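Catabolite control protein A (Lactococcus lactis, PDB 2O20) probably acts as a global transcriptional regulator of carbon catabolite repression and activation, binding DNA as a member of the LacI family. Local coordinates at residues I73-T76 with Y77-A80; N100-D104 with V105-E109; A232-L235 with L236-A240; E197-V200 with G201-A205; G84-D87 with I88-Y92. The protein carries 1 engineered substitution. All blocks are in the same frame, centred on the assembly; numbering follows the deposited sequence.

Contact 1. Residues I73-T76 with Y77-A80; sequences ITST and YFAA
S75 and F78 meet through a capping bond. The F78 backbone N donates to S75 OG at 3.2 Å, and the N-H points almost straight at the oxygen (171°). S75 OG can take this place because it lies anti to the backbone N (chi1 166°), so the hydroxyl leans over the first turn. S75 is the N-cap of helix 76-91.

Two backbone bonds complete the start of the helix. A79 N donates to S75 O at 2.9 Å. A80 N donates to T76 O at 3.0 Å. S75 is therefore held at both its side chain and its carbonyl.

This is the classic N-cap of the first helix after strand 65-70, in the periplasmic-binding-protein-like domain of the LacI family. The cap gives a first-turn N-H a side-chain acceptor.

The rest is packing. F78 CD2 lies against S75, 3.3 Å from S75 OG and 3.5 Å from S75 CB. Within the first turn, Y77 CD2 sits 3.6 Å above the F78 ring plane, over its centre. A79 CB rests 3.8 Å from I73 O.

Outside the turn, Y77 and A80 lean on L294 of helix 294-309, and F78 touches P71. I73 packs on I73 of the second subunit, which A79 also touches. T76 packs on T74 of that subunit, and T76 OG1 makes a weak hydrogen bond with I279 N.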
loop_
_atom_site.group_PDB
_atom_site.type_symbol
_atom_site.label_atom_id
_atom_site.label_comp_id
_atom_site.label_asym_id
_atom_site.label_seq_id
_atom_site.Cartn_x
_atom_site.Cartn_y
_atom_site.Cartn_z
ATOM N N ILE D 73 1.442 8.219 -0.105
ATOM C CA ILE D 73 0.354 7.345 -0.516
ATOM C C ILE D 73 0.728 5.838 -0.591
ATOM O O ILE D 73 -0.160 4.964 -0.478
ATOM C CB ILE D 73 -0.225 7.857 -1.891
ATOM C CG1 ILE D 73 -1.633 7.336 -2.116
ATOM C CG2 ILE D 73 0.684 7.551 -3.026
ATOM C CD1 ILE D 73 -2.659 8.095 -1.299
ATOM N N THR D 74 2.023 5.535 -0.745
ATOM C CA THR D 74 2.497 4.143 -0.715
ATOM C C THR D 74 2.652 3.525 0.687
ATOM O O THR D 74 3.015 2.360 0.804
ATOM C CB THR D 74 3.856 3.996 -1.443
ATOM O OG1 THR D 74 4.824 4.779 -0.748
ATOM C CG2 THR D 74 3.751 4.436 -2.888
ATOM N N SER D 75 2.363 4.266 1.743
ATOM C CA SER D 75 2.117 3.633 3.072
ATOM C C SER D 75 0.673 3.180 3.165
ATOM O O SER D 75 -0.233 4.029 3.147
ATOM C CB SER D 75 2.354 4.609 4.237
ATOM O OG SER D 75 1.809 4.085 5.471
ATOM N N THR D 76 0.435 1.866 3.307
ATOM C CA THR D 76 -0.941 1.403 3.392
ATOM C C THR D 76 -1.593 1.840 4.704
ATOM O O THR D 76 -2.808 1.893 4.766
ATOM C CB THR D 76 -1.111 -0.127 3.229
ATOM O OG1 THR D 76 -0.394 -0.832 4.244
ATOM C CG2 THR D 76 -0.677 -0.577 1.872
ATOM N N TYR D 77 -0.784 2.094 5.740
ATOM C CA TYR D 77 -1.227 2.691 7.011
ATOM C C TYR D 77 -1.900 4.056 6.778
ATOM O O TYR D 77 -3.066 4.252 7.157
ATOM C CB TYR D 77 -0.023 2.823 7.973
ATOM C CG TYR D 77 -0.315 3.548 9.254
ATOM C CD1 TYR D 77 -0.793 2.877 10.341
ATOM C CD2 TYR D 77 -0.131 4.929 9.359
ATOM C CE1 TYR D 77 -1.096 3.539 11.542
ATOM C CE2 TYR D 77 -0.428 5.611 10.556
ATOM C CZ TYR D 77 -0.915 4.901 11.631
ATOM O OH TYR D 77 -1.215 5.548 12.797
ATOM N N PHE D 78 -1.183 4.983 6.128
ATOM C CA PHE D 78 -1.742 6.304 5.832
ATOM C C PHE D 78 -2.854 6.250 4.772
ATOM O O PHE D 78 -3.870 6.940 4.898
ATOM C CB PHE D 78 -0.646 7.299 5.432
ATOM C CG PHE D 78 0.318 7.597 6.534
ATOM C CD1 PHE D 78 -0.118 8.213 7.696
ATOM C CD2 PHE D 78 1.659 7.280 6.402
ATOM C CE1 PHE D 78 0.765 8.506 8.724
ATOM C CE2 PHE D 78 2.557 7.553 7.430
ATOM C CZ PHE D 78 2.089 8.160 8.603
ATOM N N ALA D 79 -2.695 5.400 3.767
ATOM C CA ALA D 79 -3.758 5.218 2.748
ATOM C C ALA D 79 -5.097 4.721 3.347
ATOM O O ALA D 79 -6.178 5.159 2.927
ATOM C CB ALA D 79 -3.278 4.303 1.627
ATOM N N ALA D 80 -5.043 3.826 4.342
ATOM C CA ALA D 80 -6.257 3.326 4.956
ATOM C C ALA D 80 -6.985 4.393 5.753
ATOM O O ALA D 80 -8.211 4.498 5.682
ATOM C CB ALA D 80 -5.946 2.113 5.820
#

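Contact 2. Residues N100-D104 with V105-E109; sequences NSDND and VEKEE
D102 makes a salt bridge with K107 from a left-handed backbone position (phi 53°). N103 is left-handed too, and the two form the middle of a type I' turn from S101 to D104. The turn joins strand 95-100 to helix 105-118. D104 is the N-cap of that helix. S101 adds an ST turn, its OG accepting from N103 N at 3.0 Å.

The cap rests on one carboxylate oxygen. D104 OD2 takes the E106 N-H at 2.9 Å and the K107 N-H at 3.4 Å. Both bonds are weak by their geometry. The D104 carbonyl does firmer work, receiving E108 N at 2.8 Å. The negative D104 at the start of the helix probably interacts well with the helix dipole.

K107 runs back along the turn. Its CD passes 3.3 Å from S101 O. The chain then bends at chi3 (-106°) and sends NZ to D102 OD2 at 3.1 Å. NZ meets the anti side of that oxygen, 24° out of the carboxylate plane. D102 has a second partner, since its OD1 forms a salt bridge with R83 of the second subunit. The turn thus joins the dimer interface to the helix.

On the other flank, S101 CB packs against E108 CG. E108 OE2 also bonds to Y125 OH, which fixes the carboxylate from outside the turn. Two waters bridge the segments. One accepts from K107 NZ and donates to D104 OD1. The other accepts from S101 OG and donates to E108 OE2, at 2.6 Å on each side.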
loop_
_atom_site.group_PDB
_atom_site.type_symbol
_atom_site.label_atom_id
_atom_site.label_comp_id
_atom_site.label_asym_id
_atom_site.label_seq_id
_atom_site.Cartn_x
_atom_site.Cartn_y
_atom_site.Cartn_z
ATOM N N ASN D 100 1.703 14.685 -0.694
ATOM C CA ASN D 100 2.732 13.835 -0.099
ATOM C C ASN D 100 3.864 14.699 0.440
ATOM O O ASN D 100 4.421 15.524 -0.299
ATOM C CB ASN D 100 3.332 12.897 -1.157
ATOM C CG ASN D 100 2.309 11.908 -1.722
ATOM O OD1 ASN D 100 1.750 11.060 -0.996
ATOM N ND2 ASN D 100 2.044 12.027 -3.017
ATOM N N SER D 101 4.218 14.493 1.706
ATOM C CA SER D 101 5.272 15.258 2.374
ATOM C C SER D 101 6.601 14.512 2.519
ATOM O O SER D 101 7.602 15.151 2.828
ATOM C CB SER D 101 4.824 15.617 3.781
ATOM O OG SER D 101 4.891 14.481 4.640
ATOM N N ASP D 102 6.577 13.179 2.361
ATOM C CA ASP D 102 7.734 12.301 2.606
ATOM C C ASP D 102 8.335 12.522 4.007
ATOM O O ASP D 102 9.528 12.282 4.224
ATOM C CB ASP D 102 8.803 12.476 1.510
ATOM C CG ASP D 102 8.281 12.101 0.129
ATOM O OD1 ASP D 102 7.816 10.952 -0.038
ATOM O OD2 ASP D 102 8.301 12.955 -0.772
ATOM N N ASN D 103 7.498 12.985 4.942
ATOM C CA ASN D 103 7.966 13.393 6.271
ATOM C C ASN D 103 9.134 14.401 6.322
ATOM O O ASN D 103 9.959 14.373 7.252
ATOM C CB ASN D 103 8.350 12.140 7.056
ATOM C CG ASN D 103 7.214 11.579 7.826
ATOM O OD1 ASN D 103 7.043 10.378 7.853
ATOM N ND2 ASN D 103 6.435 12.440 8.493
ATOM N N ASP D 104 9.215 15.258 5.310
ATOM C CA ASP D 104 10.266 16.275 5.180
ATOM C C ASP D 104 9.645 17.632 5.568
ATOM O O ASP D 104 8.693 18.066 4.944
ATOM C CB ASP D 104 10.761 16.269 3.718
ATOM C CG ASP D 104 11.851 17.305 3.422
ATOM O OD1 ASP D 104 12.694 17.026 2.543
ATOM O OD2 ASP D 104 11.883 18.396 4.017
ATOM N N VAL D 105 10.216 18.314 6.565
ATOM C CA VAL D 105 9.635 19.551 7.101
ATOM C C VAL D 105 9.617 20.708 6.092
ATOM O O VAL D 105 8.681 21.509 6.087
ATOM C CB VAL D 105 10.330 19.976 8.425
ATOM C CG1 VAL D 105 9.733 21.268 8.961
ATOM C CG2 VAL D 105 10.181 18.872 9.461
ATOM N N GLU D 106 10.610 20.770 5.211
ATOM C CA GLU D 106 10.611 21.728 4.108
ATOM C C GLU D 106 9.440 21.478 3.165
ATOM O O GLU D 106 8.793 22.405 2.688
ATOM C CB GLU D 106 11.898 21.617 3.287
ATOM C CG GLU D 106 13.201 21.822 4.037
ATOM C CD GLU D 106 14.423 21.798 3.098
ATOM O OE1 GLU D 106 14.240 21.961 1.863
ATOM O OE2 GLU D 106 15.570 21.637 3.592
ATOM N N LYS D 107 9.193 20.197 2.895
ATOM C CA LYS D 107 8.115 19.775 2.012
ATOM C C LYS D 107 6.763 20.061 2.681
ATOM O O LYS D 107 5.843 20.540 2.046
ATOM C CB LYS D 107 8.288 18.289 1.676
ATOM C CG LYS D 107 7.879 17.870 0.260
ATOM C CD LYS D 107 8.456 16.460 -0.107
ATOM C CE LYS D 107 9.611 16.523 -1.093
ATOM N NZ LYS D 107 10.346 15.201 -1.249
ATOM N N GLU D 108 6.670 19.792 3.979
ATOM C CA GLU D 108 5.462 20.113 4.749
ATOM C C GLU D 108 5.148 21.617 4.699
ATOM O O GLU D 108 3.993 21.992 4.481
ATOM C CB GLU D 108 5.586 19.625 6.194
ATOM C CG GLU D 108 5.535 18.099 6.306
ATOM C CD GLU D 108 5.828 17.579 7.695
ATOM O OE1 GLU D 108 6.502 18.300 8.484
ATOM O OE2 GLU D 108 5.411 16.427 7.987
ATOM N N GLU D 109 6.170 22.466 4.871
ATOM C CA GLU D 109 5.977 23.924 4.821
ATOM C C GLU D 109 5.479 24.402 3.471
ATOM O O GLU D 109 4.613 25.262 3.405
ATOM C CB GLU D 109 7.286 24.681 5.131
ATOM C CG GLU D 109 7.578 24.819 6.604
ATOM C CD GLU D 109 8.803 25.670 6.849
ATOM O OE1 GLU D 109 9.884 25.096 7.102
ATOM O OE2 GLU D 109 8.684 26.907 6.756
HETATM O O HOH W 1 3.569 15.003 6.851
HETATM O O HOH W 2 12.074 14.264 0.866
#

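Contact 3. Residues A232-L235 with L236-A240; sequences AERL and LERGA
R234 and E237 meet one helical turn apart, and R238 joins them in a small salt-bridge network. The shared acceptor is E237 OE2. R234 NH1 reaches it at 3.0 Å, a weak bond by its angle, with the oxygen at the edge of the R234 guanidinium. The guanidinium and carboxylate planes are 27° apart. R238 NH1 comes to the same oxygen at 2.9 Å, where E237 OE2 offers its anti lone pair. Two bends in the R234 chain, at chi2 and chi3, bring its head alongside E237, edge first. R234 NH2 has another mate, a sulfate that probably came from the crystallisation liquor. R238 also packs on F219. An alanine in place of R238 would probably leave E237 OE2 with R234 as its remaining arginine in the network and open a gap beside F219. E233 turns elsewhere, with OE2 in a salt bridge to K261.

The backbone acceptors are used in order. A232 O takes L236 N at 3.1 Å. E233 O takes E237 N at 2.9 Å. R238 N is shared weakly between R234 O and L235 O. L235 O also receives A240 N at 3.1 Å, while G239 N returns to L236 O at 2.9 Å.

The apolar side faces inward. L235 CB lies 4.1 Å from A240 CB, and L235 packs on A184, I186 and F219. L236 and A232 lean on M258.

G239, with positive phi (74°), leaves the helix at this point. The two return bonds, from G239 N and A240 N, make a Schellman motif. It ends helix 225-237 just before strand 242-245 of the four-stranded sheet.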
loop_
_atom_site.group_PDB
_atom_site.type_symbol
_atom_site.label_atom_id
_atom_site.label_comp_id
_atom_site.label_asym_id
_atom_site.label_seq_id
_atom_site.Cartn_x
_atom_site.Cartn_y
_atom_site.Cartn_z
ATOM N N ALA D 232 17.852 -6.423 12.349
ATOM C CA ALA D 232 17.783 -7.815 12.823
ATOM C C ALA D 232 19.071 -8.238 13.555
ATOM O O ALA D 232 19.010 -8.672 14.705
ATOM C CB ALA D 232 17.455 -8.770 11.704
ATOM N N GLU D 233 20.224 -8.082 12.907
ATOM C CA GLU D 233 21.459 -8.563 13.515
ATOM C C GLU D 233 21.834 -7.751 14.770
ATOM O O GLU D 233 22.492 -8.296 15.713
ATOM C CB GLU D 233 22.589 -8.622 12.483
ATOM C CG GLU D 233 23.726 -9.523 12.876
ATOM C CD GLU D 233 23.371 -11.003 12.892
ATOM O OE1 GLU D 233 23.959 -11.755 13.693
ATOM O OE2 GLU D 233 22.516 -11.437 12.101
ATOM N N ARG D 234 21.392 -6.475 14.812
ATOM C CA ARG D 234 21.657 -5.601 15.956
ATOM C C ARG D 234 20.934 -6.097 17.207
ATOM O O ARG D 234 21.472 -6.049 18.278
ATOM C CB ARG D 234 21.256 -4.152 15.666
ATOM C CG ARG D 234 21.917 -3.549 14.442
ATOM C CD ARG D 234 23.438 -3.471 14.586
ATOM N NE ARG D 234 23.980 -3.929 13.314
ATOM C CZ ARG D 234 24.547 -5.099 13.060
ATOM N NH1 ARG D 234 24.809 -5.990 14.011
ATOM N NH2 ARG D 234 24.914 -5.338 11.824
ATOM N N LEU D 235 19.705 -6.577 17.028
ATOM C CA LEU D 235 18.921 -7.154 18.105
ATOM C C LEU D 235 19.533 -8.487 18.567
ATOM O O LEU D 235 19.683 -8.724 19.753
ATOM C CB LEU D 235 17.468 -7.335 17.670
ATOM C CG LEU D 235 16.552 -6.092 17.882
ATOM C CD1 LEU D 235 16.895 -4.961 16.969
ATOM C CD2 LEU D 235 15.091 -6.426 17.721
ATOM N N LEU D 236 19.869 -9.352 17.610
ATOM C CA LEU D 236 20.468 -10.664 17.915
ATOM C C LEU D 236 21.768 -10.501 18.690
ATOM O O LEU D 236 21.959 -11.233 19.692
ATOM C CB LEU D 236 20.711 -11.520 16.664
ATOM C CG LEU D 236 19.442 -11.959 15.893
ATOM C CD1 LEU D 236 19.755 -12.620 14.620
ATOM C CD2 LEU D 236 18.591 -12.886 16.769
ATOM N N GLU D 237 22.612 -9.533 18.292
ATOM C CA GLU D 237 23.913 -9.363 18.921
ATOM C C GLU D 237 23.822 -8.913 20.372
ATOM O O GLU D 237 24.655 -9.262 21.196
ATOM C CB GLU D 237 24.853 -8.486 18.095
ATOM C CG GLU D 237 24.948 -7.025 18.336
ATOM C CD GLU D 237 25.617 -6.282 17.131
ATOM O OE1 GLU D 237 26.480 -6.873 16.410
ATOM O OE2 GLU D 237 25.234 -5.109 16.886
ATOM N N ARG D 238 22.758 -8.185 20.678
ATOM C CA ARG D 238 22.471 -7.821 22.058
ATOM C C ARG D 238 21.685 -8.882 22.853
ATOM O O ARG D 238 21.392 -8.667 24.035
ATOM C CB ARG D 238 21.762 -6.469 22.041
ATOM C CG ARG D 238 22.674 -5.410 21.409
ATOM C CD ARG D 238 22.191 -3.982 21.684
ATOM N NE ARG D 238 22.392 -2.932 20.650
ATOM C CZ ARG D 238 22.818 -3.044 19.369
ATOM N NH1 ARG D 238 23.259 -4.175 18.823
ATOM N NH2 ARG D 238 22.854 -1.941 18.604
ATOM N N GLY D 239 21.375 -10.025 22.238
ATOM C CA GLY D 239 20.624 -11.109 22.896
ATOM C C GLY D 239 19.129 -10.878 23.102
ATOM O O GLY D 239 18.490 -11.570 23.899
ATOM N N ALA D 240 18.547 -9.928 22.375
ATOM C CA ALA D 240 17.099 -9.758 22.365
ATOM C C ALA D 240 16.471 -11.037 21.794
ATOM O O ALA D 240 17.002 -11.629 20.842
ATOM C CB ALA D 240 16.708 -8.557 21.540
#

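Contact 4. Residues E197-V200 with G201-A205; sequences ERMV and GYQEA. With SO4 (sulfate ion), chain L.
M199 starts with CG swung away from its backbone N (chi1 -175°), then bends at chi2 (73°), and this brings CG and SD up to the Q203 amide, the two side chains crossing at a slant. Q203 sets out anti to its carbonyl carbon and then runs extended to meet M199. NE2 lies 3.5 Å from M199 CG and 3.6 Å from SD. The Q203 stem also crosses M199 O, with CG 3.3 Å from it. Both side chains touch F213 in a nearby loop. An alanine in place of Q203 would probably strip M199 of this flank and leave its thioether freer to turn.

M199 also meets Y202. SD lies 5.4 Å from the ring centroid, an oblique Met-aromatic contact, and 4.2 Å from CD2. The ring is fixed from elsewhere: Y202 OH bonds to I183 O, and Y185 meets it edge-to-face.

Backbone bonds hold the turns together. Y202 N donates to R198 O at 2.9 Å, and Q203 N donates to M199 O at 3.0 Å. G201 N and E204 N bond to E197 O and V200 O.

Helix 193-208 crosses between strands 183-186 and 218-219 as a beta-alpha-beta unit. M199 and Y202 turn a mainly apolar side to V218 of strand 218-219.

R198 points away from this packing. Its NH1 is bonded to N195 OD1 and also makes a weak bond, at 3.3 Å, to O3 of a sulfate, probably from the crystallisation liquor. The guanidinium thus holds the sulfate weakly, together with N195 ND2, consistent with a place where an anion can sit.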
loop_
_atom_site.group_PDB
_atom_site.type_symbol
_atom_site.label_atom_id
_atom_site.label_comp_id
_atom_site.label_asym_id
_atom_site.label_seq_id
_atom_site.Cartn_x
_atom_site.Cartn_y
_atom_site.Cartn_z
ATOM N N GLU D 197 4.881 7.991 25.144
ATOM C CA GLU D 197 3.771 7.186 25.696
ATOM C C GLU D 197 4.022 5.675 25.530
ATOM O O GLU D 197 3.778 4.906 26.454
ATOM C CB GLU D 197 2.427 7.585 25.063
ATOM C CG GLU D 197 2.042 9.067 25.246
ATOM C CD GLU D 197 1.310 9.377 26.542
ATOM O OE1 GLU D 197 1.074 8.460 27.362
ATOM O OE2 GLU D 197 0.965 10.564 26.739
ATOM N N ARG D 198 4.513 5.258 24.351
ATOM C CA ARG D 198 4.922 3.873 24.130
ATOM C C ARG D 198 6.010 3.469 25.130
ATOM O O ARG D 198 5.950 2.390 25.729
ATOM C CB ARG D 198 5.431 3.675 22.687
ATOM C CG ARG D 198 4.317 3.744 21.654
ATOM C CD ARG D 198 4.919 3.633 20.263
ATOM N NE ARG D 198 3.904 3.507 19.227
ATOM C CZ ARG D 198 3.579 4.449 18.345
ATOM N NH1 ARG D 198 4.131 5.648 18.369
ATOM N NH2 ARG D 198 2.668 4.195 17.427
ATOM N N MET D 199 6.998 4.337 25.312
ATOM C CA MET D 199 8.066 4.099 26.311
ATOM C C MET D 199 7.552 3.892 27.739
ATOM O O MET D 199 8.019 2.985 28.433
ATOM C CB MET D 199 9.081 5.239 26.321
ATOM C CG MET D 199 10.242 4.970 27.231
ATOM S SD MET D 199 11.380 3.730 26.576
ATOM C CE MET D 199 12.655 4.831 25.944
ATOM N N VAL D 200 6.580 4.702 28.169
ATOM C CA VAL D 200 6.049 4.567 29.513
ATOM C C VAL D 200 5.374 3.208 29.638
ATOM O O VAL D 200 5.594 2.512 30.604
ATOM C CB VAL D 200 5.104 5.725 29.881
ATOM C CG1 VAL D 200 4.446 5.511 31.267
ATOM C CG2 VAL D 200 5.863 7.060 29.858
ATOM N N GLY D 201 4.588 2.817 28.643
ATOM C CA GLY D 201 3.856 1.551 28.713
ATOM C C GLY D 201 4.794 0.341 28.728
ATOM O O GLY D 201 4.619 -0.593 29.514
ATOM N N TYR D 202 5.806 0.383 27.865
ATOM C CA TYR D 202 6.874 -0.632 27.819
ATOM C C TYR D 202 7.599 -0.815 29.169
ATOM O O TYR D 202 7.772 -1.938 29.653
ATOM C CB TYR D 202 7.856 -0.228 26.699
ATOM C CG TYR D 202 9.184 -0.967 26.574
ATOM C CD1 TYR D 202 9.248 -2.301 26.156
ATOM C CD2 TYR D 202 10.377 -0.300 26.812
ATOM C CE1 TYR D 202 10.483 -2.962 26.001
ATOM C CE2 TYR D 202 11.618 -0.932 26.626
ATOM C CZ TYR D 202 11.657 -2.262 26.244
ATOM O OH TYR D 202 12.881 -2.856 26.112
ATOM N N GLN D 203 8.023 0.298 29.741
ATOM C CA GLN D 203 8.705 0.313 31.028
ATOM C C GLN D 203 7.856 -0.167 32.202
ATOM O O GLN D 203 8.368 -0.860 33.094
ATOM C CB GLN D 203 9.234 1.716 31.321
ATOM C CG GLN D 203 10.459 2.099 30.477
ATOM C CD GLN D 203 10.712 3.597 30.516
ATOM O OE1 GLN D 203 9.834 4.379 30.919
ATOM N NE2 GLN D 203 11.892 4.006 30.104
ATOM N N GLU D 204 6.584 0.217 32.195
ATOM C CA GLU D 204 5.587 -0.256 33.153
ATOM C C GLU D 204 5.476 -1.790 33.144
ATOM O O GLU D 204 5.481 -2.422 34.193
ATOM C CB GLU D 204 4.254 0.373 32.773
ATOM C CG GLU D 204 3.073 0.119 33.690
ATOM C CD GLU D 204 1.854 0.924 33.262
ATOM O OE1 GLU D 204 1.875 2.174 33.444
ATOM O OE2 GLU D 204 0.881 0.323 32.740
ATOM N N ALA D 205 5.400 -2.387 31.952
ATOM C CA ALA D 205 5.359 -3.849 31.833
ATOM C C ALA D 205 6.633 -4.515 32.392
ATOM O O ALA D 205 6.541 -5.485 33.152
ATOM C CB ALA D 205 5.099 -4.267 30.385
HETATM S S SO4 L . 5.832 7.971 14.899
HETATM O O1 SO4 L . 5.929 9.321 15.469
HETATM O O2 SO4 L . 7.101 7.274 15.122
HETATM O O3 SO4 L . 4.736 7.249 15.545
HETATM O O4 SO4 L . 5.583 8.084 13.460
#

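Contact 5. Residues G84-D87 with I88-Y92; sequences GVDD and IASMY. Engineered in segment 88-92: A89 (natural residue Asp).
The chain runs on as one helix from G84 through S90, with bonds from A89 N to V85 O (3.0 Å), S90 N to D86 O (2.8 Å) and M91 N to D87 O (3.2 Å), and a weak one from I88 N to G84 O.

D86 and S90 carry the side-chain contact. In the conformer given, one of two deposited, S90 OG donates to D86 O at 2.9 Å. It comes from the face opposite to that used by S90 N. OG can reach back because it stays beside the backbone N (chi1 -65°). S90 OG also lies 3.5 Å from D86 OD2. D86 packs on N100 of the second subunit.

D87 lies on another side of the helix, where OD2 bonds to Y295 OH. I88 CG1 rests 3.5 Å from G84 O, while the residue packs on A299, M302 and R303 of helix 294-309. V85 and A89 face M96 of strand 95-100. A89 is engineered; the natural residue is Asp.

The helix thus lies between helix 294-309 and the edge strand of the six-stranded sheet. Its apolar residues meet these neighbours. D86 O is gripped by both S90 donors. D87 OD2 has the Y295 hydroxyl as partner, which probably eases its charge.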
loop_
_atom_site.group_PDB
_atom_site.type_symbol
_atom_site.label_atom_id
_atom_site.label_comp_id
_atom_site.label_asym_id
_atom_site.label_seq_id
_atom_site.Cartn_x
_atom_site.Cartn_y
_atom_site.Cartn_z
ATOM N N GLY D 84 -10.968 6.699 5.024
ATOM C CA GLY D 84 -11.991 7.114 6.010
ATOM C C GLY D 84 -12.310 8.605 5.927
ATOM O O GLY D 84 -13.481 9.032 5.993
ATOM N N VAL D 85 -11.269 9.407 5.773
ATOM C CA VAL D 85 -11.403 10.854 5.524
ATOM C C VAL D 85 -12.215 11.120 4.241
ATOM O O VAL D 85 -13.208 11.879 4.258
ATOM C CB VAL D 85 -10.014 11.540 5.406
ATOM C CG1 VAL D 85 -10.139 13.049 5.054
ATOM C CG2 VAL D 85 -9.197 11.366 6.664
ATOM N N ASP D 86 -11.787 10.490 3.143
ATOM C CA ASP D 86 -12.419 10.635 1.827
ATOM C C ASP D 86 -13.922 10.319 1.841
ATOM O O ASP D 86 -14.725 11.056 1.272
ATOM C CB ASP D 86 -11.685 9.727 0.838
ATOM C CG ASP D 86 -12.148 9.891 -0.601
ATOM O OD1 ASP D 86 -12.383 8.856 -1.273
ATOM O OD2 ASP D 86 -12.244 11.038 -1.061
ATOM N N ASP D 87 -14.297 9.207 2.483
ATOM C CA ASP D 87 -15.682 8.798 2.540
ATOM C C ASP D 87 -16.594 9.823 3.229
ATOM O O ASP D 87 -17.722 10.091 2.740
ATOM C CB ASP D 87 -15.793 7.410 3.169
ATOM C CG ASP D 87 -15.447 6.298 2.177
ATOM O OD1 ASP D 87 -15.042 6.645 1.039
ATOM O OD2 ASP D 87 -15.539 5.090 2.551
ATOM N N ILE D 88 -16.117 10.400 4.332
ATOM C CA ILE D 88 -16.904 11.375 5.067
ATOM C C ILE D 88 -16.988 12.710 4.324
ATOM O O ILE D 88 -18.064 13.354 4.262
ATOM C CB ILE D 88 -16.351 11.582 6.509
ATOM C CG1 ILE D 88 -16.425 10.269 7.323
ATOM C CG2 ILE D 88 -17.094 12.730 7.225
ATOM C CD1 ILE D 88 -17.836 9.882 7.730
ATOM N N ALA D 89 -15.867 13.142 3.764
ATOM C CA ALA D 89 -15.840 14.380 2.979
ATOM C C ALA D 89 -16.711 14.264 1.702
ATOM O O ALA D 89 -17.492 15.161 1.375
ATOM C CB ALA D 89 -14.390 14.744 2.613
ATOM N N SER D 90 -16.611 13.137 1.008
ATOM C CA SER D 90 -17.413 12.896 -0.184
ATOM C C SER D 90 -18.943 12.821 0.058
ATOM O O SER D 90 -19.744 13.144 -0.840
ATOM C CB SER D 90 -16.921 11.630 -0.884
ATOM O OG SER D 90 -15.596 11.838 -1.345
ATOM N N MET D 91 -19.341 12.431 1.262
ATOM C CA MET D 91 -20.739 12.430 1.663
ATOM C C MET D 91 -21.354 13.832 1.567
ATOM O O MET D 91 -22.537 13.979 1.254
ATOM C CB MET D 91 -20.837 11.914 3.095
ATOM C CG MET D 91 -22.225 11.720 3.613
ATOM S SD MET D 91 -22.230 10.711 5.108
ATOM C CE MET D 91 -21.159 11.645 6.193
ATOM N N TYR D 92 -20.547 14.850 1.876
ATOM C CA TYR D 92 -20.974 16.245 1.790
ATOM C C TYR D 92 -20.583 16.917 0.467
ATOM O O TYR D 92 -20.756 18.107 0.321
ATOM C CB TYR D 92 -20.410 17.041 2.965
ATOM C CG TYR D 92 -20.864 16.541 4.316
ATOM C CD1 TYR D 92 -22.206 16.635 4.708
ATOM C CD2 TYR D 92 -19.968 15.948 5.192
ATOM C CE1 TYR D 92 -22.631 16.155 5.957
ATOM C CE2 TYR D 92 -20.375 15.498 6.441
ATOM C CZ TYR D 92 -21.709 15.611 6.814
ATOM O OH TYR D 92 -22.117 15.152 8.050
#

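Contacts 1 and 5 share helix 76-91, its capped start and its far end. All five contacts are partly buried. Contact 1 buries I73, T76 and A79 and has no exposed touching residue, while contacts 2 and 5 include exposed ones. Contacts 1, 2 and 5 belong to elements around the six-stranded sheet, and all three reach the second subunit. Contacts 1 and 2 touch directly, I73 N probably donating to N100 OD1. Contacts 3 and 4 belong to helices beside the four-stranded sheet. Charge marks contacts 2 and 3, at a helix start and a helix end, whereas contact 4 is mostly apolar. A sulfate lies about 6 Å from the F78 side chain of contact 1.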